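Local coordinates for coclaurine N-methyltransferase (Coptis japonica, PDB 6GKV), which catalyses methylation of the ring nitrogen of coclaurine and related tetrahydroisoquinolines with S-adenosyl-L-methionine as methyl donor, a step of plant alkaloid biosynthesis, at residues E50-N53 against L54-S57; K160-I163 against E164-R168; E238-D241 against D242-F246; F263-Y266 against F267-D270. All blocks are in the same frame, centred on the assembly; numbering follows the deposited sequence.

Overall arrangement
Interaction 1, on helix 44-58, and interaction 4, in the loop before strand 272-279, lie about 12 Å apart between centres and touch: T55 packs on F263, and I51 and Q52 on Y266. Both also reach the second subunit of the homodimer. Interaction 3, a turn in the loop between strands 235-236 and 257-258, comes within about 8 Å of interaction 1 between nearest atoms but does not touch it. Interaction 2 lies across the chain's centre from interactions 1 and 3, on a helix of the Rossmann-like cofactor-binding fold; the side chain of I163 is about 8 Å from the bound S-adenosyl-L-homocysteine. The side chains of F264 and D244 are about 11 and 12 Å from the bound N-methylheliamine.

Interaction 1 of 4, residues E50-N53 against L54-S57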
# COMPACT_ATOMS: atom_id res chain seq x y z
N GLU A 50 5.90 10.98 1.05
CA GLU A 50 5.02 11.54 2.10
C GLU A 50 4.51 10.47 3.05
O GLU A 50 4.44 10.69 4.25
CB GLU A 50 3.82 12.27 1.50
CG GLU A 50 4.15 13.63 0.94
CD GLU A 50 4.81 14.53 1.99
OE1 GLU A 50 4.27 14.66 3.12
OE2 GLU A 50 5.88 15.10 1.69
N ILE A 51 4.15 9.31 2.53
CA ILE A 51 3.70 8.24 3.39
C ILE A 51 4.84 7.77 4.30
O ILE A 51 4.61 7.36 5.42
CB ILE A 51 3.14 7.04 2.58
CG1 ILE A 51 1.96 7.49 1.72
CG2 ILE A 51 2.69 5.90 3.54
CD1 ILE A 51 0.72 7.81 2.53
N GLN A 52 6.08 7.86 3.82
CA GLN A 52 7.22 7.36 4.57
C GLN A 52 7.64 8.35 5.66
O GLN A 52 8.07 7.93 6.74
CB GLN A 52 8.40 7.08 3.63
CG GLN A 52 8.13 5.95 2.65
CD GLN A 52 7.79 4.66 3.36
OE1 GLN A 52 8.66 4.04 3.97
NE2 GLN A 52 6.51 4.26 3.30
N ASN A 53 7.52 9.64 5.37
CA ASN A 53 7.79 10.69 6.32
C ASN A 53 6.90 10.52 7.53
O ASN A 53 7.36 10.61 8.67
CB ASN A 53 7.58 12.06 5.69
CG ASN A 53 8.65 12.40 4.70
OD1 ASN A 53 9.66 11.70 4.60
ND2 ASN A 53 8.45 13.49 3.94
N LEU A 54 5.63 10.25 7.28
CA LEU A 54 4.70 10.05 8.38
C LEU A 54 4.90 8.68 9.09
O LEU A 54 4.95 8.63 10.31
CB LEU A 54 3.26 10.21 7.88
CG LEU A 54 2.23 10.29 9.02
CD1 LEU A 54 2.67 11.34 10.04
CD2 LEU A 54 0.84 10.59 8.49
N THR A 55 5.01 7.59 8.34
CA THR A 55 5.22 6.28 8.99
C THR A 55 6.43 6.33 9.91
O THR A 55 6.43 5.75 10.99
CB THR A 55 5.40 5.14 7.99
OG1 THR A 55 6.41 5.51 7.04
CG2 THR A 55 4.10 4.86 7.24
N HIS A 56 7.46 7.04 9.49
CA HIS A 56 8.71 7.08 10.24
C HIS A 56 8.64 8.00 11.47
O HIS A 56 9.19 7.68 12.53
CB HIS A 56 9.85 7.51 9.33
CG HIS A 56 10.39 6.40 8.49
ND1 HIS A 56 9.69 5.86 7.42
CD2 HIS A 56 11.54 5.69 8.56
CE1 HIS A 56 10.38 4.89 6.88
NE2 HIS A 56 11.52 4.76 7.55
N SER A 57 7.97 9.14 11.32
CA SER A 57 7.91 10.09 12.42
C SER A 57 7.06 9.54 13.56
O SER A 57 7.36 9.78 14.73
CB SER A 57 7.39 11.46 11.94
OG SER A 57 6.10 11.36 11.35
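Helix 44-58 runs unbroken through residues 50-57, and its i to i+4 ladder is decorated by side chains that turn back onto the backbone. The carbonyl of Q52 shows this most clearly. Its O accepts the helical bond from H56 N at 3.0 Å and a second one from H56 ND1 at 2.7 Å, the two donors arriving from opposite faces of the carbonyl plane. The imidazole, whose CG stands beside its own backbone N (chi1 -81°), thereby leans back along the helix, although the ND1 bond is bent, with an N-H...O angle of 132°. Q52 OE1 lies in the plane of the ring at its edge, 3.5 Å from H56 CE1. A leucine in place of H56 would probably leave the Q52 carbonyl without its imidazole donor. T55 OG1 sits 3.0 Å from I51 O and 2.9 Å from Q52 O, while T55 CG2 meets I51 CG2 at 4.1 Å. The I51 and T55 face of the helix packs on the loop 263-270 through Y266 and F263. Along the flank, Q52 and H56 reach N275 and V274 of the second subunit, on its strand 272-279.

Interaction 2 of 4, residues K160-I163 against E164-R168; sequences KEYI and EEESR
Residues 160-168 form the last two and a half turns of helix 157-168, and their backbone ladder is uneven. E166 N donates to Y162 O at 2.9 Å, whereas the bonds from E165 N to E161 O and from S167 N to I163 O are weak, the latter with an N-H...O angle of only 116° as the helix nears its end. S167 OG lies 2.9 Å from I163 O, folded back over that turn.

Three i to i+4 side-chain pairs differ in character. K160 leaves the backbone extended and bends only at its last torsion (chi4 -55°), which turns NZ onto E164 OE2 for a 2.6 Å salt bridge; the ammonium approaches from above the carboxylate plane, 45° out of it. Y162 and E166 run side by side: E166 CB sits over one ring face, 4.1 Å from the Y162 centroid, a CH-pi contact, and E166 CG comes 3.4 Å from Y162 CZ. The E166 carboxylate is paired with R170 in a salt bridge. E161 and E165 point the same way, with OE1 of E161 and OE2 of E165 4.1 Å apart.

I163 packs on V177 of strand 176-179, the next strand of the beta-alpha-beta unit, and on L139 of the adjacent helix 136-143. The like charges of E161 and E165 probably disfavour each other slightly, whereas K160 probably offsets the charge of E164.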
# COMPACT_ATOMS: atom_id res chain seq x y z
N LYS A 160 -18.06 1.58 30.19
CA LYS A 160 -18.13 0.41 31.06
C LYS A 160 -19.49 0.34 31.76
O LYS A 160 -20.02 -0.76 32.00
CB LYS A 160 -17.01 0.45 32.10
CG LYS A 160 -16.86 -0.81 32.94
CD LYS A 160 -15.94 -0.55 34.13
CE LYS A 160 -15.46 -1.84 34.77
NZ LYS A 160 -16.58 -2.72 35.16
N GLU A 161 -20.04 1.51 32.09
CA GLU A 161 -21.41 1.66 32.62
C GLU A 161 -22.42 0.85 31.84
O GLU A 161 -22.97 -0.15 32.30
CB GLU A 161 -21.85 3.13 32.57
CG GLU A 161 -21.52 4.05 33.75
CD GLU A 161 -21.58 3.35 35.10
OE1 GLU A 161 -22.52 2.56 35.35
OE2 GLU A 161 -20.70 3.63 35.94
N TYR A 162 -22.63 1.31 30.61
CA TYR A 162 -23.76 0.91 29.81
C TYR A 162 -23.70 -0.55 29.41
O TYR A 162 -24.74 -1.21 29.28
CB TYR A 162 -23.84 1.80 28.56
CG TYR A 162 -24.93 1.34 27.63
CD1 TYR A 162 -26.25 1.60 27.92
CD2 TYR A 162 -24.63 0.63 26.48
CE1 TYR A 162 -27.26 1.17 27.09
CE2 TYR A 162 -25.63 0.20 25.64
CZ TYR A 162 -26.94 0.47 25.95
OH TYR A 162 -27.95 0.04 25.11
N ILE A 163 -22.50 -1.07 29.21
CA ILE A 163 -22.39 -2.41 28.65
C ILE A 163 -22.77 -3.43 29.71
O ILE A 163 -23.67 -4.24 29.49
CB ILE A 163 -20.99 -2.67 28.08
CG1 ILE A 163 -20.81 -1.84 26.81
CG2 ILE A 163 -20.82 -4.12 27.75
CD1 ILE A 163 -19.38 -1.67 26.36
N GLU A 164 -22.13 -3.37 30.86
CA GLU A 164 -22.38 -4.33 31.92
C GLU A 164 -23.86 -4.39 32.29
O GLU A 164 -24.41 -5.47 32.53
CB GLU A 164 -21.53 -3.97 33.15
CG GLU A 164 -20.04 -4.20 32.90
CD GLU A 164 -19.19 -4.07 34.14
OE1 GLU A 164 -19.65 -3.43 35.12
OE2 GLU A 164 -18.07 -4.62 34.14
N GLU A 165 -24.51 -3.23 32.30
CA GLU A 165 -25.92 -3.16 32.63
C GLU A 165 -26.78 -3.74 31.52
O GLU A 165 -27.65 -4.59 31.77
CB GLU A 165 -26.30 -1.71 32.92
CG GLU A 165 -25.37 -1.06 33.94
CD GLU A 165 -26.11 -0.33 35.04
OE1 GLU A 165 -27.27 0.08 34.80
OE2 GLU A 165 -25.53 -0.17 36.14
N GLU A 166 -26.53 -3.31 30.29
CA GLU A 166 -27.33 -3.75 29.16
C GLU A 166 -26.97 -5.16 28.69
O GLU A 166 -27.59 -5.68 27.77
CB GLU A 166 -27.19 -2.77 28.00
CG GLU A 166 -28.45 -1.94 27.77
CD GLU A 166 -29.49 -2.69 26.97
OE1 GLU A 166 -29.28 -2.89 25.76
OE2 GLU A 166 -30.53 -3.06 27.56
N SER A 167 -25.98 -5.78 29.34
CA SER A 167 -25.58 -7.16 29.00
C SER A 167 -26.21 -8.18 29.94
O SER A 167 -26.39 -9.34 29.57
CB SER A 167 -24.05 -7.31 29.00
OG SER A 167 -23.50 -7.02 30.27
N ARG A 168 -26.53 -7.77 31.16
CA ARG A 168 -27.30 -8.62 32.05
C ARG A 168 -28.77 -8.40 31.74
O ARG A 168 -29.60 -9.29 31.93
CB ARG A 168 -26.99 -8.33 33.52
CG ARG A 168 -26.40 -9.53 34.24
CD ARG A 168 -26.69 -9.49 35.74
NE ARG A 168 -26.08 -10.62 36.43
CZ ARG A 168 -26.10 -10.80 37.75
NH1 ARG A 168 -26.73 -9.94 38.54
NH2 ARG A 168 -25.51 -11.86 38.28

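Interaction 3 of 4, residues E238-D241 against D242-F246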
# COMPACT_ATOMS: atom_id res chain seq x y z
N GLU A 238 -4.15 18.27 11.65
CA GLU A 238 -3.70 19.62 12.04
C GLU A 238 -4.02 20.60 10.91
O GLU A 238 -3.95 20.23 9.76
CB GLU A 238 -2.19 19.67 12.31
CG GLU A 238 -1.63 18.56 13.19
CD GLU A 238 -0.10 18.46 13.12
OE1 GLU A 238 0.51 19.08 12.22
OE2 GLU A 238 0.49 17.75 13.96
N PRO A 239 -4.36 21.87 11.24
CA PRO A 239 -4.80 22.84 10.21
C PRO A 239 -3.83 23.00 9.03
O PRO A 239 -2.62 23.02 9.24
CB PRO A 239 -4.90 24.15 11.00
CG PRO A 239 -5.16 23.71 12.41
CD PRO A 239 -4.37 22.45 12.60
N LEU A 240 -4.37 23.11 7.81
CA LEU A 240 -3.56 23.39 6.62
C LEU A 240 -2.81 24.68 6.82
O LEU A 240 -1.58 24.74 6.75
CB LEU A 240 -4.41 23.53 5.37
CG LEU A 240 -5.14 22.32 4.85
CD1 LEU A 240 -6.14 22.74 3.80
CD2 LEU A 240 -4.10 21.47 4.25
N ASP A 241 -3.61 25.71 7.03
CA ASP A 241 -3.14 27.05 7.30
C ASP A 241 -4.17 27.73 8.20
O ASP A 241 -5.16 27.11 8.60
CB ASP A 241 -2.94 27.83 6.00
CG ASP A 241 -4.19 27.90 5.15
OD1 ASP A 241 -5.27 27.41 5.56
OD2 ASP A 241 -4.11 28.48 4.05
N ASP A 242 -3.94 29.01 8.52
CA ASP A 242 -4.82 29.75 9.41
C ASP A 242 -6.26 29.83 8.91
O ASP A 242 -7.20 29.87 9.71
CB ASP A 242 -4.27 31.16 9.61
CG ASP A 242 -2.95 31.16 10.34
OD1 ASP A 242 -2.95 30.92 11.57
OD2 ASP A 242 -1.90 31.40 9.69
N ASP A 243 -6.45 29.84 7.58
CA ASP A 243 -7.79 29.88 7.00
C ASP A 243 -8.53 28.54 7.08
O ASP A 243 -9.71 28.47 6.73
CB ASP A 243 -7.72 30.36 5.55
CG ASP A 243 -7.33 31.83 5.43
OD1 ASP A 243 -6.14 32.16 5.60
OD2 ASP A 243 -8.23 32.67 5.18
N ASP A 244 -7.84 27.50 7.53
CA ASP A 244 -8.45 26.18 7.75
C ASP A 244 -9.16 26.16 9.10
O ASP A 244 -8.54 25.97 10.15
CB ASP A 244 -7.39 25.08 7.69
CG ASP A 244 -7.95 23.66 7.91
OD1 ASP A 244 -9.18 23.48 8.05
OD2 ASP A 244 -7.13 22.71 7.92
N TRP A 245 -10.48 26.36 9.06
CA TRP A 245 -11.31 26.31 10.25
C TRP A 245 -11.88 24.91 10.47
O TRP A 245 -12.29 24.57 11.58
CB TRP A 245 -12.45 27.34 10.15
CG TRP A 245 -13.33 27.06 9.01
CD1 TRP A 245 -13.18 27.53 7.73
CD2 TRP A 245 -14.47 26.22 9.00
NE1 TRP A 245 -14.17 27.02 6.92
CE2 TRP A 245 -15.00 26.19 7.69
CE3 TRP A 245 -15.13 25.45 9.98
CZ2 TRP A 245 -16.12 25.47 7.30
CZ3 TRP A 245 -16.28 24.71 9.61
CH2 TRP A 245 -16.75 24.72 8.28
N PHE A 246 -11.89 24.09 9.42
CA PHE A 246 -12.58 22.79 9.43
C PHE A 246 -11.83 21.71 10.22
O PHE A 246 -12.44 20.84 10.88
CB PHE A 246 -12.82 22.32 7.98
CG PHE A 246 -13.43 20.93 7.87
CD1 PHE A 246 -14.78 20.73 8.10
CD2 PHE A 246 -12.66 19.84 7.50
CE1 PHE A 246 -15.34 19.46 8.00
CE2 PHE A 246 -13.21 18.59 7.41
CZ PHE A 246 -14.55 18.40 7.66
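The D244 carboxylate bridges back to the backbone of L240 across a type I beta turn, D241 to D244, in the loop between strands 235-236 and 257-258. L240 N donates a nearly straight bond, 2.8 Å long at an N-H...O angle of 167°, to D244 OD2, which accepts it on its anti lone pair, the one away from OD1. The D244 side chain swings back over the turn because its CG stands opposite its own backbone N (chi1 -179°); this also brings OD2 to 3.3 Å from P239 CA and to 3.7 Å from L240 CG. The turn itself is closed by D244 N, which meets D241 O at 2.9 Å from above the carbonyl plane.

Further out, T247 OG1 is hydrogen-bonded to the same OD2. Replacing D244 by an alanine is likely to leave L240 N without its carboxylate acceptor and T247 OG1 without its partner. The crowd of acidic groups is answered by basic residues of the N-terminal helices: R34 of helix 21-39 pairs with D241, K3 of helix 2-16 with D243. D244 OD1, the other carboxylate oxygen, takes a weak bond from F246 N at 3.1 Å.

Interaction 4 of 4, residues F263-Y266 against F267-D270; sequences FFLY and FQDD
The rings of F263, F264 and F267 gather into the apolar centre of this buried loop. F263 and F267 lie side by side and point the same way, their planes 47° apart and their centroids separated by 5.8 Å, an oblique pair that touches through F263 CE2 and F267 CE2 at 3.8 Å. F264 comes from another side, its CD1 4.2 Å from F267 CD2. F263 O lies at the edge of the F267 ring, and Y266 O over one of its faces.

Toward the backbone, F267 N closes the short 3-10 segment 264-266 with a bond of 3.1 Å to F264 O, the donor standing well above the carbonyl plane. At the polar edge Q268 stretches out beyond its CG (chi2 -166°) and sets NE2 2.8 Å from L265 O. That bond is almost straight, at an N-H...O angle of 176°, and L265 O lies in the plane of the amide. Q268 OE1 accepts from V273 N, and NE2 also reaches L265 O of the second subunit.

Y266 OH is hydrogen-bonded to H276 ND1 of the second subunit, placing the loop at the dimer interface. Around the apolar centre, Y206 meets both F264 and F267 edge-to-face, L58 of helix 44-58 covers F263, and L210 of helix 206-215 packs on F267.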
# COMPACT_ATOMS: atom_id res chain seq x y z
N PHE A 263 -1.98 2.30 5.02
CA PHE A 263 -1.06 2.78 6.06
C PHE A 263 -0.48 1.67 6.94
O PHE A 263 0.72 1.63 7.18
CB PHE A 263 -1.75 3.84 6.95
CG PHE A 263 -0.79 4.83 7.56
CD1 PHE A 263 -0.07 5.70 6.75
CD2 PHE A 263 -0.59 4.89 8.93
CE1 PHE A 263 0.84 6.61 7.31
CE2 PHE A 263 0.32 5.80 9.51
CZ PHE A 263 1.04 6.64 8.71
N PHE A 264 -1.33 0.76 7.38
CA PHE A 264 -0.89 -0.23 8.33
C PHE A 264 -0.21 -1.39 7.64
O PHE A 264 0.34 -2.27 8.30
CB PHE A 264 -2.06 -0.66 9.18
CG PHE A 264 -2.65 0.48 9.95
CD1 PHE A 264 -1.91 1.12 10.93
CD2 PHE A 264 -3.92 0.96 9.66
CE1 PHE A 264 -2.43 2.21 11.64
CE2 PHE A 264 -4.44 2.04 10.36
CZ PHE A 264 -3.69 2.67 11.35
N LEU A 265 -0.21 -1.36 6.31
CA LEU A 265 0.63 -2.25 5.54
C LEU A 265 2.09 -1.99 5.90
O LEU A 265 2.97 -2.82 5.62
CB LEU A 265 0.40 -2.07 4.03
CG LEU A 265 -1.02 -2.34 3.49
CD1 LEU A 265 -1.07 -2.18 1.98
CD2 LEU A 265 -1.56 -3.71 3.90
N TYR A 266 2.35 -0.83 6.50
CA TYR A 266 3.72 -0.41 6.77
C TYR A 266 4.09 -0.66 8.22
O TYR A 266 5.16 -0.26 8.67
CB TYR A 266 3.90 1.07 6.44
CG TYR A 266 3.95 1.38 4.95
CD1 TYR A 266 5.09 1.08 4.19
CD2 TYR A 266 2.87 1.97 4.31
CE1 TYR A 266 5.15 1.35 2.84
CE2 TYR A 266 2.91 2.25 2.92
CZ TYR A 266 4.06 1.94 2.21
OH TYR A 266 4.13 2.22 0.86
N PHE A 267 3.18 -1.31 8.94
CA PHE A 267 3.37 -1.60 10.36
C PHE A 267 3.15 -3.10 10.59
O PHE A 267 2.15 -3.52 11.20
CB PHE A 267 2.44 -0.72 11.22
CG PHE A 267 2.86 0.73 11.27
CD1 PHE A 267 3.88 1.14 12.14
CD2 PHE A 267 2.25 1.67 10.47
CE1 PHE A 267 4.30 2.47 12.19
CE2 PHE A 267 2.67 3.00 10.48
CZ PHE A 267 3.69 3.40 11.36
N GLN A 268 4.07 -3.90 10.07
CA GLN A 268 3.92 -5.34 10.04
C GLN A 268 5.13 -6.04 10.64
O GLN A 268 5.48 -7.15 10.22
CB GLN A 268 3.69 -5.83 8.60
CG GLN A 268 2.35 -5.42 8.06
CD GLN A 268 1.95 -6.16 6.79
OE1 GLN A 268 1.51 -7.30 6.85
NE2 GLN A 268 2.09 -5.49 5.65
N ASP A 269 5.75 -5.38 11.62
CA ASP A 269 6.86 -5.96 12.36
C ASP A 269 6.45 -7.14 13.25
O ASP A 269 7.28 -7.99 13.54
CB ASP A 269 7.54 -4.90 13.21
CG ASP A 269 8.29 -3.89 12.38
OD1 ASP A 269 8.40 -4.08 11.16
OD2 ASP A 269 8.79 -2.90 12.96
N ASP A 270 5.20 -7.18 13.70
CA ASP A 270 4.78 -8.19 14.67
C ASP A 270 3.42 -8.78 14.34
O ASP A 270 2.89 -9.61 15.08
CB ASP A 270 4.73 -7.61 16.10
CG ASP A 270 5.99 -6.85 16.46
OD1 ASP A 270 7.03 -7.48 16.73
OD2 ASP A 270 5.92 -5.61 16.46